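Local coordinates for protein beta-phenylalanine aminotransferase (Variovorax paradoxus, PDB 4AO9) that probably transfers the amino group of beta-phenylalanine to a keto-acid acceptor, using bound pyridoxal-5'-phosphate as cofactor, at residues E248-Q252 with V253-L257; F406-N410 with E411-S415; H103-P106 with E107-D110. One frame throughout, in Å; residues are numbered along the deposited sequence.

Contact 1. Residues E248-Q252 with V253-L257; sequences ESATQ and VGALL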
ATOM      1  N   GLU A 248      30.200  -6.598   5.069  1.00 10.35           N
ATOM      2  CA  GLU A 248      31.565  -6.110   4.920  1.00 11.07           C
ATOM      3  C   GLU A 248      31.778  -5.333   3.622  1.00 10.72           C
ATOM      4  O   GLU A 248      32.402  -4.269   3.630  1.00 10.66           O
ATOM      5  CB  GLU A 248      32.559  -7.259   5.029  1.00 11.95           C
ATOM      6  CG  GLU A 248      32.683  -7.777   6.450  1.00 14.99           C
ATOM      7  CD  GLU A 248      33.523  -9.041   6.578  1.00 17.97           C
ATOM      8  OE1 GLU A 248      34.127  -9.492   5.574  1.00 20.27           O
ATOM      9  OE2 GLU A 248      33.562  -9.590   7.703  1.00 20.12           O
ATOM     10  N   SER A 249      31.260  -5.879   2.522  1.00 10.87           N
ATOM     11  CA  SER A 249      31.414  -5.258   1.205  1.00 11.61           C
ATOM     12  C   SER A 249      30.679  -3.913   1.125  1.00 10.36           C
ATOM     13  O   SER A 249      31.231  -2.931   0.624  1.00 10.62           O
ATOM     14  CB  SER A 249      30.934  -6.214   0.108  1.00 12.06           C
ATOM     15  OG  SER A 249      31.696  -7.416   0.117  1.00 15.53           O
ATOM     16  N   ALA A 250      29.448  -3.867   1.640  1.00 10.07           N
ATOM     17  CA  ALA A 250      28.693  -2.622   1.664  1.00  9.49           C
ATOM     18  C   ALA A 250      29.448  -1.548   2.445  1.00  9.22           C
ATOM     19  O   ALA A 250      29.615  -0.431   1.976  1.00  8.81           O
ATOM     20  CB  ALA A 250      27.300  -2.840   2.246  1.00  9.52           C
ATOM     21  N   THR A 251      29.934  -1.902   3.631  1.00  9.36           N
ATOM     22  CA  THR A 251      30.725  -0.952   4.413  1.00  9.98           C
ATOM     23  C   THR A 251      31.973  -0.490   3.665  1.00 10.12           C
ATOM     24  O   THR A 251      32.273   0.699   3.634  1.00 10.20           O
ATOM     25  CB  THR A 251      31.085  -1.553   5.772  1.00  9.87           C
ATOM     26  OG1 THR A 251      29.861  -1.816   6.481  1.00 11.14           O
ATOM     27  CG2 THR A 251      31.931  -0.601   6.590  1.00 11.46           C
ATOM     28  N   GLN A 252      32.677  -1.434   3.048  1.00 10.19           N
ATOM     29  CA  GLN A 252      33.909  -1.097   2.333  1.00 11.10           C
ATOM     30  C   GLN A 252      33.691  -0.071   1.226  1.00 10.68           C
ATOM     31  O   GLN A 252      34.506   0.850   1.062  1.00 11.84           O
ATOM     32  CB  GLN A 252      34.558  -2.347   1.744  1.00 11.10           C
ATOM     33  CG  GLN A 252      35.898  -2.055   1.050  1.00 15.75           C
ATOM     34  CD  GLN A 252      36.521  -3.268   0.374  1.00 20.80           C
ATOM     35  OE1 GLN A 252      36.893  -3.208  -0.802  1.00 24.39           O
ATOM     36  NE2 GLN A 252      36.648  -4.369   1.110  1.00 21.83           N
ATOM     37  N   VAL A 253      32.602  -0.224   0.471  1.00 10.14           N
ATOM     38  CA  VAL A 253      32.395   0.638  -0.704  1.00  9.62           C
ATOM     39  C   VAL A 253      31.550   1.885  -0.421  1.00  9.52           C
ATOM     40  O   VAL A 253      31.468   2.768  -1.279  1.00 10.15           O
ATOM     41  CB  VAL A 253      31.816  -0.146  -1.917  1.00  9.02           C
ATOM     42  CG1 VAL A 253      32.664  -1.385  -2.229  1.00  9.93           C
ATOM     43  CG2 VAL A 253      30.350  -0.528  -1.673  1.00  9.02           C
ATOM     44  N   GLY A 254      30.951   1.970   0.770  1.00  9.61           N
ATOM     45  CA  GLY A 254      30.112   3.117   1.132  1.00  9.48           C
ATOM     46  C   GLY A 254      28.631   2.986   0.814  1.00  9.02           C
ATOM     47  O   GLY A 254      27.934   3.993   0.743  1.00  9.85           O
ATOM     48  N   ALA A 255      28.176   1.749   0.611  1.00  8.73           N
ATOM     49  CA  ALA A 255      26.778   1.450   0.333  1.00  8.48           C
ATOM     50  C   ALA A 255      26.050   1.167   1.635  1.00  8.71           C
ATOM     51  O   ALA A 255      26.655   0.776   2.644  1.00  9.32           O
ATOM     52  CB  ALA A 255      26.674   0.232  -0.578  1.00  8.86           C
ATOM     53  N   LEU A 256      24.736   1.346   1.602  1.00  8.12           N
ATOM     54  CA  LEU A 256      23.905   0.914   2.725  1.00  8.24           C
ATOM     55  C   LEU A 256      23.489  -0.536   2.549  1.00  8.46           C
ATOM     56  O   LEU A 256      23.178  -0.968   1.440  1.00  9.52           O
ATOM     57  CB  LEU A 256      22.666   1.810   2.849  1.00  8.32           C
ATOM     58  CG  LEU A 256      22.859   3.313   3.089  1.00  9.30           C
ATOM     59  CD1 LEU A 256      21.496   3.953   3.296  1.00 11.38           C
ATOM     60  CD2 LEU A 256      23.723   3.576   4.311  1.00 11.09           C
ATOM     61  N   LEU A 257      23.479  -1.290   3.637  1.00  7.82           N
ATOM     62  CA  LEU A 257      22.891  -2.625   3.606  1.00  7.71           C
ATOM     63  C   LEU A 257      21.471  -2.507   4.118  1.00  7.46           C
ATOM     64  O   LEU A 257      21.236  -1.912   5.174  1.00  7.77           O
ATOM     65  CB  LEU A 257      23.669  -3.601   4.497  1.00  7.52           C
ATOM     66  CG  LEU A 257      23.137  -5.025   4.672  1.00  8.10           C
ATOM     67  CD1 LEU A 257      23.210  -5.807   3.356  1.00  9.41           C
ATOM     68  CD2 LEU A 257      23.937  -5.729   5.771  1.00  9.12           C
TER

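Contact 2. Residues F406-N410 with E411-S415; sequences FHLLN and EDIYS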
ATOM      1  N   PHE A 406      -3.198 -30.807  -3.668  1.00 12.64           N
ATOM      2  CA  PHE A 406      -4.515 -31.449  -3.730  1.00 13.29           C
ATOM      3  C   PHE A 406      -4.661 -32.580  -2.719  1.00 13.06           C
ATOM      4  O   PHE A 406      -5.722 -32.740  -2.109  1.00 13.31           O
ATOM      5  CB  PHE A 406      -4.828 -31.936  -5.150  1.00 14.22           C
ATOM      6  CG  PHE A 406      -5.035 -30.822  -6.138  1.00 14.11           C
ATOM      7  CD1 PHE A 406      -6.121 -29.954  -6.009  1.00 13.96           C
ATOM      8  CD2 PHE A 406      -4.152 -30.635  -7.200  1.00 15.11           C
ATOM      9  CE1 PHE A 406      -6.308 -28.916  -6.909  1.00 15.43           C
ATOM     10  CE2 PHE A 406      -4.332 -29.595  -8.105  1.00 16.30           C
ATOM     11  CZ  PHE A 406      -5.417 -28.735  -7.959  1.00 15.98           C
ATOM     12  N   HIS A 407      -3.580 -33.334  -2.515  1.00 13.64           N
ATOM     13  CA  HIS A 407      -3.555 -34.350  -1.478  1.00 13.96           C
ATOM     14  C   HIS A 407      -3.830 -33.741  -0.104  1.00 13.68           C
ATOM     15  O   HIS A 407      -4.626 -34.277   0.662  1.00 14.53           O
ATOM     16  CB  HIS A 407      -2.218 -35.107  -1.461  1.00 14.23           C
ATOM     17  CG  HIS A 407      -2.086 -36.047  -0.306  1.00 14.84           C
ATOM     18  ND1 HIS A 407      -2.708 -37.278  -0.275  1.00 16.85           N
ATOM     19  CD2 HIS A 407      -1.441 -35.920   0.878  1.00 15.81           C
ATOM     20  CE1 HIS A 407      -2.439 -37.873   0.872  1.00 17.41           C
ATOM     21  NE2 HIS A 407      -1.669 -37.074   1.588  1.00 16.98           N
ATOM     22  N   LEU A 408      -3.174 -32.621   0.201  1.00 13.21           N
ATOM     23  CA  LEU A 408      -3.362 -31.985   1.498  1.00 13.03           C
ATOM     24  C   LEU A 408      -4.804 -31.524   1.671  1.00 13.11           C
ATOM     25  O   LEU A 408      -5.386 -31.707   2.738  1.00 13.44           O
ATOM     26  CB  LEU A 408      -2.348 -30.846   1.713  1.00 12.33           C
ATOM     27  CG  LEU A 408      -0.909 -31.321   1.951  1.00 12.10           C
ATOM     28  CD1 LEU A 408       0.035 -30.124   1.885  1.00 12.10           C
ATOM     29  CD2 LEU A 408      -0.767 -32.059   3.280  1.00 13.22           C
ATOM     30  N   LEU A 409      -5.403 -30.976   0.614  1.00 13.06           N
ATOM     31  CA  LEU A 409      -6.832 -30.637   0.676  1.00 13.57           C
ATOM     32  C   LEU A 409      -7.673 -31.858   1.044  1.00 14.20           C
ATOM     33  O   LEU A 409      -8.569 -31.751   1.876  1.00 14.28           O
ATOM     34  CB  LEU A 409      -7.346 -30.029  -0.634  1.00 13.69           C
ATOM     35  CG  LEU A 409      -6.831 -28.647  -1.046  1.00 12.80           C
ATOM     36  CD1 LEU A 409      -7.461 -28.241  -2.370  1.00 14.35           C
ATOM     37  CD2 LEU A 409      -7.117 -27.586   0.016  1.00 12.44           C
ATOM     38  N   ASN A 410      -7.374 -33.006   0.431  1.00 15.18           N
ATOM     39  CA  ASN A 410      -8.086 -34.259   0.749  1.00 16.09           C
ATOM     40  C   ASN A 410      -7.934 -34.674   2.215  1.00 16.70           C
ATOM     41  O   ASN A 410      -8.823 -35.323   2.784  1.00 17.48           O
ATOM     42  CB  ASN A 410      -7.591 -35.415  -0.128  1.00 17.08           C
ATOM     43  CG  ASN A 410      -7.879 -35.222  -1.608  1.00 18.70           C
ATOM     44  OD1 ASN A 410      -7.172 -35.790  -2.452  1.00 23.20           O
ATOM     45  ND2 ASN A 410      -8.900 -34.453  -1.935  1.00 20.62           N
ATOM     46  N   GLU A 411      -6.793 -34.315   2.803  1.00 16.24           N
ATOM     47  CA  GLU A 411      -6.480 -34.605   4.200  1.00 16.56           C
ATOM     48  C   GLU A 411      -6.853 -33.457   5.147  1.00 16.06           C
ATOM     49  O   GLU A 411      -6.333 -33.373   6.257  1.00 16.36           O
ATOM     50  CB  GLU A 411      -4.992 -34.960   4.343  1.00 17.07           C
ATOM     51  CG  GLU A 411      -4.570 -36.200   3.545  1.00 19.41           C
ATOM     52  CD  GLU A 411      -5.455 -37.412   3.813  1.00 23.90           C
ATOM     53  OE1 GLU A 411      -5.641 -37.779   4.994  1.00 25.44           O
ATOM     54  OE2 GLU A 411      -5.977 -37.990   2.833  1.00 26.59           O
ATOM     55  N   ASP A 412      -7.761 -32.585   4.700  1.00 15.76           N
ATOM     56  CA  ASP A 412      -8.294 -31.478   5.516  1.00 15.44           C
ATOM     57  C   ASP A 412      -7.223 -30.456   5.921  1.00 14.41           C
ATOM     58  O   ASP A 412      -7.262 -29.896   7.015  1.00 14.25           O
ATOM     59  CB  ASP A 412      -9.043 -32.010   6.751  1.00 16.44           C
ATOM     60  CG  ASP A 412     -10.039 -33.104   6.403  1.00 18.41           C
ATOM     61  OD1 ASP A 412     -10.783 -32.938   5.420  1.00 18.88           O
ATOM     62  OD2 ASP A 412     -10.042 -34.142   7.099  1.00 22.41           O
ATOM     63  N   ILE A 413      -6.275 -30.226   5.020  1.00 13.36           N
ATOM     64  CA  ILE A 413      -5.198 -29.267   5.256  1.00 12.88           C
ATOM     65  C   ILE A 413      -5.176 -28.250   4.120  1.00 12.47           C
ATOM     66  O   ILE A 413      -5.093 -28.608   2.952  1.00 12.35           O
ATOM     67  CB  ILE A 413      -3.826 -29.985   5.407  1.00 13.21           C
ATOM     68  CG1 ILE A 413      -3.778 -30.730   6.751  1.00 14.85           C
ATOM     69  CG2 ILE A 413      -2.664 -28.988   5.266  1.00 12.81           C
ATOM     70  CD1 ILE A 413      -2.733 -31.826   6.852  1.00 16.69           C
ATOM     71  N   TYR A 414      -5.255 -26.973   4.485  1.00 11.83           N
ATOM     72  CA  TYR A 414      -5.171 -25.885   3.518  1.00 11.77           C
ATOM     73  C   TYR A 414      -3.760 -25.330   3.536  1.00 12.33           C
ATOM     74  O   TYR A 414      -3.300 -24.815   4.549  1.00 12.92           O
ATOM     75  CB  TYR A 414      -6.178 -24.797   3.867  1.00 11.41           C
ATOM     76  CG  TYR A 414      -6.305 -23.694   2.841  1.00 10.83           C
ATOM     77  CD1 TYR A 414      -6.965 -23.915   1.636  1.00 10.18           C
ATOM     78  CD2 TYR A 414      -5.792 -22.420   3.091  1.00  9.52           C
ATOM     79  CE1 TYR A 414      -7.105 -22.910   0.697  1.00 11.32           C
ATOM     80  CE2 TYR A 414      -5.934 -21.402   2.166  1.00 10.40           C
ATOM     81  CZ  TYR A 414      -6.581 -21.659   0.963  1.00 10.96           C
ATOM     82  OH  TYR A 414      -6.738 -20.654   0.023  1.00 12.47           O
ATOM     83  N   SER A 415      -3.091 -25.473   2.402  1.00 13.14           N
ATOM     84  CA  SER A 415      -1.702 -25.091   2.252  1.00 13.96           C
ATOM     85  C   SER A 415      -1.575 -24.144   1.069  1.00 13.88           C
ATOM     86  O   SER A 415      -2.572 -23.737   0.476  1.00 15.14           O
ATOM     87  CB  SER A 415      -0.852 -26.342   2.001  1.00 15.14           C
ATOM     88  OG  SER A 415      -1.171 -26.940   0.745  1.00 17.94           O
TER

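Contact 3. Residues H103-P106 with E107-D110; sequences HSAP and EIRD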
ATOM      1  N   HIS A 103      -7.355 -16.446  12.481  1.00  9.81           N
ATOM      2  CA  HIS A 103      -8.388 -15.723  11.734  1.00 10.05           C
ATOM      3  C   HIS A 103      -9.396 -14.952  12.565  1.00 10.23           C
ATOM      4  O   HIS A 103     -10.201 -14.216  12.008  1.00 10.28           O
ATOM      5  CB  HIS A 103      -9.083 -16.694  10.775  1.00 10.05           C
ATOM      6  CG  HIS A 103      -8.119 -17.370   9.859  1.00  9.81           C
ATOM      7  ND1 HIS A 103      -7.471 -16.695   8.847  1.00 10.08           N
ATOM      8  CD2 HIS A 103      -7.613 -18.627   9.862  1.00 10.60           C
ATOM      9  CE1 HIS A 103      -6.633 -17.519   8.241  1.00 10.45           C
ATOM     10  NE2 HIS A 103      -6.698 -18.698   8.840  1.00  9.92           N
ATOM     11  N   SER A 104      -9.332 -15.093  13.889  1.00 10.53           N
ATOM     12  CA  SER A 104     -10.382 -14.548  14.752  1.00 10.95           C
ATOM     13  C   SER A 104      -9.923 -14.182  16.153  1.00 11.42           C
ATOM     14  O   SER A 104     -10.701 -14.275  17.097  1.00 12.01           O
ATOM     15  CB  SER A 104     -11.547 -15.541  14.849  1.00 11.48           C
ATOM     16  OG  SER A 104     -11.114 -16.774  15.390  1.00 11.87           O
ATOM     17  N   ALA A 105      -8.674 -13.760  16.297  1.00 10.76           N
ATOM     18  CA  ALA A 105      -8.152 -13.401  17.615  1.00 11.39           C
ATOM     19  C   ALA A 105      -8.982 -12.272  18.233  1.00 11.36           C
ATOM     20  O   ALA A 105      -9.106 -11.211  17.636  1.00 11.62           O
ATOM     21  CB  ALA A 105      -6.679 -13.001  17.503  1.00 11.56           C
ATOM     22  N   PRO A 106      -9.576 -12.495  19.422  1.00 11.88           N
ATOM     23  CA  PRO A 106     -10.389 -11.436  20.009  1.00 12.04           C
ATOM     24  C   PRO A 106      -9.569 -10.211  20.395  1.00 12.12           C
ATOM     25  O   PRO A 106     -10.091  -9.100  20.379  1.00 12.80           O
ATOM     26  CB  PRO A 106     -11.017 -12.103  21.248  1.00 12.15           C
ATOM     27  CG  PRO A 106     -10.118 -13.248  21.558  1.00 13.57           C
ATOM     28  CD  PRO A 106      -9.590 -13.727  20.233  1.00 12.18           C
ATOM     29  N   GLU A 107      -8.288 -10.406  20.699  1.00 12.19           N
ATOM     30  CA  GLU A 107      -7.405  -9.292  21.063  1.00 12.86           C
ATOM     31  C   GLU A 107      -7.288  -8.296  19.914  1.00 12.71           C
ATOM     32  O   GLU A 107      -7.265  -7.075  20.134  1.00 13.60           O
ATOM     33  CB  GLU A 107      -6.023  -9.816  21.455  1.00 13.07           C
ATOM     34  CG  GLU A 107      -6.014 -10.628  22.752  1.00 14.85           C
ATOM     35  CD  GLU A 107      -6.347 -12.110  22.556  1.00 16.03           C
ATOM     36  OE1 GLU A 107      -6.664 -12.547  21.423  1.00 13.90           O
ATOM     37  OE2 GLU A 107      -6.289 -12.860  23.568  1.00 19.57           O
ATOM     38  N   ILE A 108      -7.233  -8.825  18.694  1.00 12.18           N
ATOM     39  CA  ILE A 108      -7.145  -8.004  17.491  1.00 11.82           C
ATOM     40  C   ILE A 108      -8.492  -7.362  17.212  1.00 11.62           C
ATOM     41  O   ILE A 108      -8.586  -6.139  17.021  1.00 11.57           O
ATOM     42  CB  ILE A 108      -6.710  -8.865  16.267  1.00 11.39           C
ATOM     43  CG1 ILE A 108      -5.316  -9.493  16.477  1.00 12.37           C
ATOM     44  CG2 ILE A 108      -6.768  -8.062  14.959  1.00 11.45           C
ATOM     45  CD1 ILE A 108      -4.181  -8.498  16.714  1.00 13.33           C
ATOM     46  N   ARG A 109      -9.538  -8.182  17.189  1.00 11.35           N
ATOM     47  CA  ARG A 109     -10.865  -7.676  16.894  1.00 12.07           C
ATOM     48  C   ARG A 109     -11.278  -6.577  17.872  1.00 11.89           C
ATOM     49  O   ARG A 109     -11.778  -5.538  17.452  1.00 11.42           O
ATOM     50  CB  ARG A 109     -11.876  -8.813  16.858  1.00 12.63           C
ATOM     51  CG  ARG A 109     -13.294  -8.356  16.533  1.00 15.04           C
ATOM     52  CD  ARG A 109     -14.226  -9.543  16.366  1.00 17.55           C
ATOM     53  NE  ARG A 109     -14.301 -10.329  17.593  1.00 20.02           N
ATOM     54  CZ  ARG A 109     -13.692 -11.497  17.791  1.00 21.51           C
ATOM     55  NH1 ARG A 109     -12.952 -12.054  16.830  1.00 22.54           N
ATOM     56  NH2 ARG A 109     -13.830 -12.117  18.955  1.00 23.05           N
ATOM     57  N   ASP A 110     -11.049  -6.798  19.167  1.00 11.97           N
ATOM     58  CA  ASP A 110     -11.419  -5.797  20.177  1.00 12.44           C
ATOM     59  C   ASP A 110     -10.609  -4.500  20.048  1.00 12.08           C
ATOM     60  O   ASP A 110     -11.154  -3.414  20.251  1.00 12.70           O
ATOM     61  CB  ASP A 110     -11.311  -6.372  21.595  1.00 13.04           C
ATOM     62  CG  ASP A 110     -12.351  -7.452  21.876  1.00 15.24           C
ATOM     63  OD1 ASP A 110     -13.333  -7.577  21.115  1.00 17.34           O
ATOM     64  OD2 ASP A 110     -12.172  -8.181  22.869  1.00 19.25           O
TER
HETATM   65  O   HOH W   1     -13.083 -14.894  19.233  1.00 23.85           O

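Contact 1. Residues E248-Q252 with V253-L257
The carbonyl oxygen of A250 gathers the amides of the chain as helix 240-253 ends. Its one good bond comes from A255 N, 2.9 Å from A250 O, with the donor tilted 27° from the carbonyl plane; V253 N and G254 N add weak bonds to the same oxygen. The carbonyl one residue earlier, S249 O, takes V253 N in a regular helical bond of 3.0 Å.

V253 sets both its methyls against the outer end of that carbonyl: CG2 is 3.4 Å and CG1 3.5 Å from S249 O. With chi1 at -53°, CG2 is wedged between the backbone N and the carbonyl carbon, close to the last turn. The same side chain packs on I214 of helix 207-216. Cut back to an alanine, this side chain is likely to leave S249 O with less apolar cover and to open a gap towards I214.

G254 has positive phi, and a CB there would be jammed against the carbonyl oxygen of V253, so glycine suits the turn. Past the glycine, A255 CB comes to 4.2 Å and L257 CB to 4.3 Å from the methyl CB of A250. Backbone amides thus satisfy S249 O and A250 O as the helix ends, T251 O keeping only a weak bond from G254 N, while apolar groups pack where strand 256-260 begins.

Contact 2. Residues F406-N410 with E411-S415
L408 meets the chain leaving its own helix along the length of its side chain. CB lies 4.0 Å from I413 CG2; beyond it, with chi1 at -72° setting CG anti to the carbonyl carbon, the two methyls part company. CD2 stays against I413, 4.1 Å from its CD1 and equally near CG2, so that the two branched chains pass at a slant. CD1 runs on to S415, where it is 3.6 Å from S415 OG and also against S415 CB. Y435 and A438 of helix 429-445 pack on L408 as well.

E411 packs on H407 instead. Its CG sits over a face of the H407 ring, 4.0 Å from the centroid, in a CH-pi contact; the chain bends at chi2 (-52°), and the carboxylate plane ends 22° from that of the imidazole. The ring's NE2 is committed to A438 O and S441 OG, which ties H407 to helix 429-445. L409 and Y414 lie side by side through CD2 and CD1, and Y414 OH hydrogen-bonds T123 O of the second subunit.

The backbone closes the helix beneath these side chains. I413 N bonds to L408 O at 2.9 Å and D412 N to L409 O at 3.1 Å, both donors standing above the carbonyl plane. With D412 at positive phi as the C-prime residue, this is a Schellman motif, here turning helix 398-410 into strand 413-414 at the margin of a four-stranded mixed sheet.

Contact 3. Residues H103-P106 with E107-D110
The N-terminus of helix 106-117 is built on A105 as N-cap residue and P106 as the first helical one, with the side chain of R109 reaching back across the start. A105 O accepts an almost straight bond from R109 N (3.1 Å, 176° at the hydrogen), in the carbonyl plane, and a weak one from I108 N. P106 O takes D110 N at 2.8 Å, so the helical pattern is established within the first turn. A proline fits here because its nitrogen, having no hydrogen, is not asked to donate.

R109 leaves the backbone extended, with CG anti to the backbone N, then bends at chi3 (61°), which doubles the guanidinium back over the ring residue. One face of the group lies over P106 CA, and NH2 is 3.6 Å from P106 CB. NH1 bonds S104 O at 3.2 Å, approaching from above the carbonyl plane, 62° out of it. A water in the guanidinium plane accepts from R109 NH2 at 2.9 Å and donates to S104 O, so arginine and water share that carbonyl. E107 lies alongside P106, its OE1 3.4 Å from P106 CD, while A105 CB packs on I108 CG1 at 3.9 Å.

Around this turn, S104 OG bonds G78 N between strands 72-77 and 80-83, and H103 NE2 bonds D91 OD2 on strand 88-91. L338, just past helix 325-337, touches A105 and E107, and M116 of the second subunit packs on R109.

In the fold
All three contacts are helix ends, yet their chemistry follows their place. Contacts 1 and 2 are C-terminal, each partly buried and each passing a helix into a strand: contact 1 into the seven-stranded mixed sheet, contact 2 into the four-stranded one. The first turns on a glycine and small apolar groups; the second on an aspartate at positive phi, with larger side chains around it. Contact 3, at the surface, starts a helix instead, with an arginine and a water added to the backbone bonds. Contacts 2 and 3 approach to about 7 Å between nearest atoms, and both touch the second subunit, which contact 1, across the chain's centre, does not.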